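Local coordinates for protein acetylxylan esterase / glucomannan deacetylase (Cellvibrio japonicus, PDB 2W9X) that removes acetyl groups from plant cell wall polysaccharides, deacetylating xylan and, with a large preference, glucomannan, at residues Q238-G243 against S282-A287; I290-D295 against E321-K326. All blocks are in the same frame, centred on the assembly; numbering follows the deposited sequence.

Interaction 1: residues Q238-G243 against S282-A287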
loop_
_atom_site.group_PDB
_atom_site.type_symbol
_atom_site.label_atom_id
_atom_site.label_comp_id
_atom_site.label_asym_id
_atom_site.label_seq_id
_atom_site.Cartn_x
_atom_site.Cartn_y
_atom_site.Cartn_z
ATOM N N GLN B 238 -15.419 -2.031 -5.107
ATOM C CA GLN B 238 -14.072 -2.230 -5.617
ATOM C C GLN B 238 -13.043 -1.777 -4.593
ATOM O O GLN B 238 -11.916 -2.276 -4.584
ATOM C CB GLN B 238 -13.846 -1.474 -6.930
ATOM C CG GLN B 238 -14.688 -1.962 -8.101
ATOM C CD GLN B 238 -15.895 -1.085 -8.356
ATOM O OE1 GLN B 238 -16.386 -0.392 -7.461
ATOM N NE2 GLN B 238 -16.370 -1.093 -9.592
ATOM N N VAL B 239 -13.431 -0.815 -3.753
ATOM C CA VAL B 239 -12.552 -0.255 -2.714
ATOM C C VAL B 239 -13.215 -0.313 -1.346
ATOM O O VAL B 239 -14.391 0.058 -1.184
ATOM C CB VAL B 239 -12.100 1.206 -3.017
ATOM C CG1 VAL B 239 -11.103 1.702 -1.951
ATOM C CG2 VAL B 239 -11.484 1.295 -4.392
ATOM N N ILE B 240 -12.453 -0.814 -0.370
ATOM C CA ILE B 240 -12.890 -0.846 1.025
ATOM C C ILE B 240 -11.848 -0.169 1.932
ATOM O O ILE B 240 -10.689 -0.603 1.990
ATOM C CB ILE B 240 -13.180 -2.288 1.516
ATOM C CG1 ILE B 240 -14.215 -2.968 0.605
ATOM C CG2 ILE B 240 -13.634 -2.255 2.971
ATOM C CD1 ILE B 240 -14.524 -4.468 0.936
ATOM N N VAL B 241 -12.271 0.888 2.620
ATOM C CA VAL B 241 -11.388 1.672 3.474
ATOM C C VAL B 241 -11.779 1.402 4.919
ATOM O O VAL B 241 -12.907 1.696 5.340
ATOM C CB VAL B 241 -11.471 3.192 3.153
ATOM C CG1 VAL B 241 -10.508 4.012 4.054
ATOM C CG2 VAL B 241 -11.168 3.431 1.679
ATOM N N ILE B 242 -10.847 0.833 5.666
ATOM C CA ILE B 242 -11.102 0.472 7.055
ATOM C C ILE B 242 -10.224 1.345 7.945
ATOM O O ILE B 242 -9.010 1.369 7.797
ATOM C CB ILE B 242 -10.838 -1.035 7.342
ATOM C CG1 ILE B 242 -11.525 -1.909 6.280
ATOM C CG2 ILE B 242 -11.305 -1.381 8.793
ATOM C CD1 ILE B 242 -11.169 -3.426 6.330
ATOM N N GLY B 243 -10.844 2.063 8.865
ATOM C CA GLY B 243 -10.097 2.889 9.829
ATOM C C GLY B 243 -10.516 2.452 11.222
ATOM O O GLY B 243 -11.516 2.943 11.733
ATOM N N SER B 282 -13.141 -12.936 0.837
ATOM C CA SER B 282 -13.728 -14.215 0.410
ATOM C C SER B 282 -15.127 -14.055 -0.180
ATOM O O SER B 282 -15.556 -14.881 -0.982
ATOM C CB SER B 282 -13.734 -15.246 1.543
ATOM O OG SER B 282 -14.676 -14.907 2.541
ATOM N N ASN B 283 -15.830 -12.996 0.216
ATOM C CA ASN B 283 -17.173 -12.698 -0.330
ATOM C C ASN B 283 -17.170 -11.681 -1.477
ATOM O O ASN B 283 -18.176 -11.504 -2.174
ATOM C CB ASN B 283 -18.107 -12.201 0.781
ATOM C CG ASN B 283 -18.214 -13.183 1.942
ATOM O OD1 ASN B 283 -18.468 -14.361 1.749
ATOM N ND2 ASN B 283 -18.019 -12.681 3.159
ATOM N N ASN B 284 -16.035 -11.013 -1.660
ATOM C CA ASN B 284 -15.890 -9.988 -2.669
ATOM C C ASN B 284 -14.450 -10.016 -3.175
ATOM O O ASN B 284 -13.601 -9.259 -2.710
ATOM C CB ASN B 284 -16.261 -8.625 -2.054
ATOM C CG ASN B 284 -16.187 -7.470 -3.041
ATOM O OD1 ASN B 284 -15.943 -7.654 -4.229
ATOM N ND2 ASN B 284 -16.399 -6.254 -2.532
ATOM N N ALA B 285 -14.187 -10.908 -4.126
ATOM C CA ALA B 285 -12.835 -11.131 -4.662
ATOM C C ALA B 285 -12.184 -9.896 -5.297
ATOM O O ALA B 285 -10.962 -9.764 -5.274
ATOM C CB ALA B 285 -12.842 -12.298 -5.649
ATOM N N ARG B 286 -13.005 -9.000 -5.839
ATOM C CA ARG B 286 -12.529 -7.773 -6.500
ATOM C C ARG B 286 -12.020 -6.642 -5.568
ATOM O O ARG B 286 -11.177 -5.830 -5.977
ATOM C CB ARG B 286 -13.587 -7.258 -7.513
ATOM C CG ARG B 286 -14.761 -6.377 -6.985
ATOM C CD ARG B 286 -15.856 -6.272 -8.081
ATOM N NE ARG B 286 -16.905 -5.278 -7.807
ATOM C CZ ARG B 286 -17.668 -4.696 -8.740
ATOM N NH1 ARG B 286 -17.499 -4.976 -10.030
ATOM N NH2 ARG B 286 -18.598 -3.811 -8.388
ATOM N N ALA B 287 -12.516 -6.615 -4.329
ATOM C CA ALA B 287 -12.228 -5.541 -3.372
ATOM C C ALA B 287 -10.742 -5.340 -3.113
ATOM O O ALA B 287 -10.000 -6.289 -2.875
ATOM C CB ALA B 287 -12.949 -5.795 -2.064
#

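Interaction 2: residues I290-D295 against E321-K326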
loop_
_atom_site.group_PDB
_atom_site.type_symbol
_atom_site.label_atom_id
_atom_site.label_comp_id
_atom_site.label_asym_id
_atom_site.label_seq_id
_atom_site.Cartn_x
_atom_site.Cartn_y
_atom_site.Cartn_z
ATOM N N ILE B 290 -7.800 -0.577 1.893
ATOM C CA ILE B 290 -6.925 0.478 2.409
ATOM C C ILE B 290 -7.122 0.571 3.913
ATOM O O ILE B 290 -8.209 0.875 4.381
ATOM C CB ILE B 290 -7.184 1.838 1.736
ATOM C CG1 ILE B 290 -6.913 1.750 0.223
ATOM C CG2 ILE B 290 -6.302 2.941 2.373
ATOM C CD1 ILE B 290 -7.274 3.005 -0.551
ATOM N N LEU B 291 -6.055 0.321 4.662
ATOM C CA LEU B 291 -6.132 0.360 6.114
ATOM C C LEU B 291 -5.567 1.690 6.575
ATOM O O LEU B 291 -4.383 1.967 6.379
ATOM C CB LEU B 291 -5.383 -0.834 6.728
ATOM C CG LEU B 291 -5.723 -2.207 6.122
ATOM C CD1 LEU B 291 -5.219 -3.334 7.047
ATOM C CD2 LEU B 291 -7.243 -2.397 5.833
ATOM N N MET B 292 -6.438 2.520 7.132
ATOM C CA MET B 292 -6.161 3.941 7.339
ATOM C C MET B 292 -6.164 4.295 8.829
ATOM O O MET B 292 -7.144 4.028 9.516
ATOM C CB MET B 292 -7.230 4.740 6.580
ATOM C CG MET B 292 -7.142 6.245 6.710
ATOM S SD MET B 292 -8.265 6.942 5.494
ATOM C CE MET B 292 -8.069 8.673 5.889
ATOM N N ASN B 293 -5.060 4.856 9.336
ATOM C CA ASN B 293 -4.951 5.207 10.753
ATOM C C ASN B 293 -4.134 6.478 10.993
ATOM O O ASN B 293 -3.470 6.992 10.096
ATOM C CB ASN B 293 -4.397 4.055 11.633
ATOM C CG ASN B 293 -5.269 2.806 11.600
ATOM O OD1 ASN B 293 -6.102 2.566 12.506
ATOM N ND2 ASN B 293 -5.069 1.986 10.570
ATOM N N SER B 294 -4.211 6.978 12.222
ATOM C CA SER B 294 -3.523 8.206 12.636
ATOM C C SER B 294 -2.075 7.904 12.990
ATOM O O SER B 294 -1.678 6.715 13.142
ATOM C CB SER B 294 -4.192 8.772 13.886
ATOM O OG SER B 294 -3.854 7.935 14.990
ATOM N N ASP B 295 -1.309 8.988 13.149
ATOM C CA ASP B 295 0.050 8.936 13.651
ATOM C C ASP B 295 0.053 9.150 15.176
ATOM O O ASP B 295 1.041 9.591 15.741
ATOM C CB ASP B 295 0.911 10.006 12.955
ATOM C CG ASP B 295 0.412 11.466 13.213
ATOM O OD1 ASP B 295 -0.663 11.681 13.799
ATOM O OD2 ASP B 295 1.107 12.401 12.784
ATOM N N GLU B 321 -3.192 -2.050 1.372
ATOM C CA GLU B 321 -2.188 -1.046 1.674
ATOM C C GLU B 321 -2.543 -0.229 2.926
ATOM O O GLU B 321 -3.696 -0.223 3.379
ATOM C CB GLU B 321 -1.905 -0.156 0.448
ATOM C CG GLU B 321 -3.124 0.498 -0.167
ATOM C CD GLU B 321 -2.939 0.930 -1.645
ATOM O OE1 GLU B 321 -1.790 1.090 -2.144
ATOM O OE2 GLU B 321 -3.981 1.138 -2.300
ATOM N N GLN B 322 -1.547 0.441 3.494
ATOM C CA GLN B 322 -1.748 1.255 4.678
ATOM C C GLN B 322 -1.678 2.736 4.327
ATOM O O GLN B 322 -0.864 3.141 3.480
ATOM C CB GLN B 322 -0.678 0.907 5.722
ATOM C CG GLN B 322 -0.687 1.755 7.010
ATOM C CD GLN B 322 0.292 1.242 8.040
ATOM O OE1 GLN B 322 1.325 0.666 7.688
ATOM N NE2 GLN B 322 -0.018 1.450 9.331
ATOM N N ILE B 323 -2.544 3.526 4.965
ATOM C CA ILE B 323 -2.441 4.995 4.975
ATOM C C ILE B 323 -2.346 5.441 6.429
ATOM O O ILE B 323 -3.141 4.997 7.293
ATOM C CB ILE B 323 -3.622 5.696 4.240
ATOM C CG1 ILE B 323 -3.537 5.443 2.720
ATOM C CG2 ILE B 323 -3.657 7.214 4.560
ATOM C CD1 ILE B 323 -4.703 6.064 1.916
ATOM N N VAL B 324 -1.323 6.245 6.716
ATOM C CA VAL B 324 -1.181 6.889 8.028
ATOM C C VAL B 324 -1.392 8.385 7.844
ATOM O O VAL B 324 -0.635 9.044 7.098
ATOM C CB VAL B 324 0.195 6.633 8.661
ATOM C CG1 VAL B 324 0.287 7.329 10.003
ATOM C CG2 VAL B 324 0.451 5.127 8.779
ATOM N N PHE B 325 -2.424 8.925 8.492
ATOM C CA PHE B 325 -2.716 10.348 8.306
ATOM C C PHE B 325 -2.119 11.185 9.426
ATOM O O PHE B 325 -1.942 10.705 10.559
ATOM C CB PHE B 325 -4.216 10.632 8.079
ATOM C CG PHE B 325 -5.121 10.168 9.194
ATOM C CD1 PHE B 325 -5.285 10.929 10.356
ATOM C CD2 PHE B 325 -5.861 8.991 9.056
ATOM C CE1 PHE B 325 -6.143 10.493 11.373
ATOM C CE2 PHE B 325 -6.722 8.567 10.070
ATOM C CZ PHE B 325 -6.860 9.320 11.209
ATOM N N LYS B 326 -1.786 12.429 9.078
ATOM C CA LYS B 326 -1.016 13.338 9.928
ATOM C C LYS B 326 -1.533 14.768 9.768
ATOM O O LYS B 326 -2.153 15.109 8.750
ATOM C CB LYS B 326 0.469 13.337 9.509
ATOM C CG LYS B 326 1.155 11.952 9.433
ATOM C CD LYS B 326 2.565 12.093 8.862
ATOM C CE LYS B 326 3.496 12.954 9.754
ATOM N NZ LYS B 326 3.398 12.510 11.171
#

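Interaction 1: residues Q238-G243 against S282-A287
The carboxamide of Gln-238 stacks on the Arg-286 guanidinium in an offset way, with NE2 over one face near the rim and the two planes only 10° apart. NE2 of Gln-238 sits 3.7 Å from NH2 of Arg-286, and the amide carbon follows close behind, with CD of Gln-238 3.8 Å from that same NH2. This is a stack, and the hydrogen bonds of both groups are made elsewhere. Gln-238 OE1 accepts from the backbone N of Gln-144 and its NE2 donates to the Lys-142 carbonyl, while Arg-286 NE donates to the carbonyl of Lys-236; these bonds would hold both flat groups in their rotation. Arg-286 leaves the backbone with CG wedged between N and the carbonyl carbon (chi1 84°), then runs extended to NE, whereas the Gln-238 chain bends at chi2 (100°), which brings its amide back over the arginine although its CB points away.

The segment 282-287 is the exit of helix 262-283, followed by a type I beta turn from Asn-284 to Ala-287, closed by Ala-287 N to Asn-284 O at 3.3 Å. It is part of the helix-to-strand connection of the parallel alpha/beta sheet of the SGNH (GDSL) hydrolase domain, and it meets the start of strand 239-243.

Beyond the stack, the methyl of Ala-287 packs on Ile-240, CB to CD1 3.6 Å. ND2 of Asn-284 lies 4.3 Å from that same CD1 of Ile-240, but is bonded to the Pro-237 carbonyl. The backbones come together where Ala-287 CA offers its hydrogen to the carbonyl O of Gln-238, at 3.5 Å.

Interaction 2: residues I290-D295 against E321-K326
Glu-321 takes the N-H of Leu-291 on its carbonyl O, 2.7 Å and nearly straight at 177°. Its side chain runs alongside Ile-290, OE2 lying 3.9 Å from CG1 of Ile-290 and bonded to His-352. Gln-322 turns to the other face with Leu-291, where its NE2 reaches the Ala-302 carbonyl of helix 300-314. Ile-323 uses both backbone groups, donating to Leu-291 O and accepting from Asn-293 N, while its CD1 touches CG2 of Ile-290 at 3.5 Å. This is the parallel pairing of a beta-alpha-beta unit, strand 288-294, helix 300-314, strand 320-325, at one edge of the sheet within this chain. Val-324 shares its face with Leu-291 and sets CG1 3.8 Å from Ser-294 O. At Phe-325, N bonds to Asn-293 O (2.7 Å). With CG between N and the carbonyl carbon (chi1 59°), the ring folds back over the neighbouring strand: Ser-294 CA lies above one face, off to the rim, and Met-292 CG meets the edge in plane, 3.8 Å from CD2 of Phe-325. Lys-326 curls at chi3 and chi4, bringing NZ to the anti lone pair of Asp-295 OD2 in a 2.8 Å salt bridge; NZ also bonds to Gly-314 O of the second subunit.

Interactions 1 and 2 follow one another along the chain, their centres 16 Å apart, and both belong to the same five-stranded parallel sheet, in which strand 239-243 lies between strands 144-149 and 288-294, and strand 320-325 closes one edge. Helix 262-283 leads through the turn of interaction 1 directly into strand 288-294, the first strand of interaction 2. The two are stitched together where those strands adjoin: Ile-240 O and Ile-290 N, and Ile-242 O and Met-292 N, are probable hydrogen bonds. Interaction 1 lies away from the catalytic residues; interaction 2 runs closer, the Asn-293 side chain about 9 Å from that of Asn-247, a probable stabiliser of the transition state.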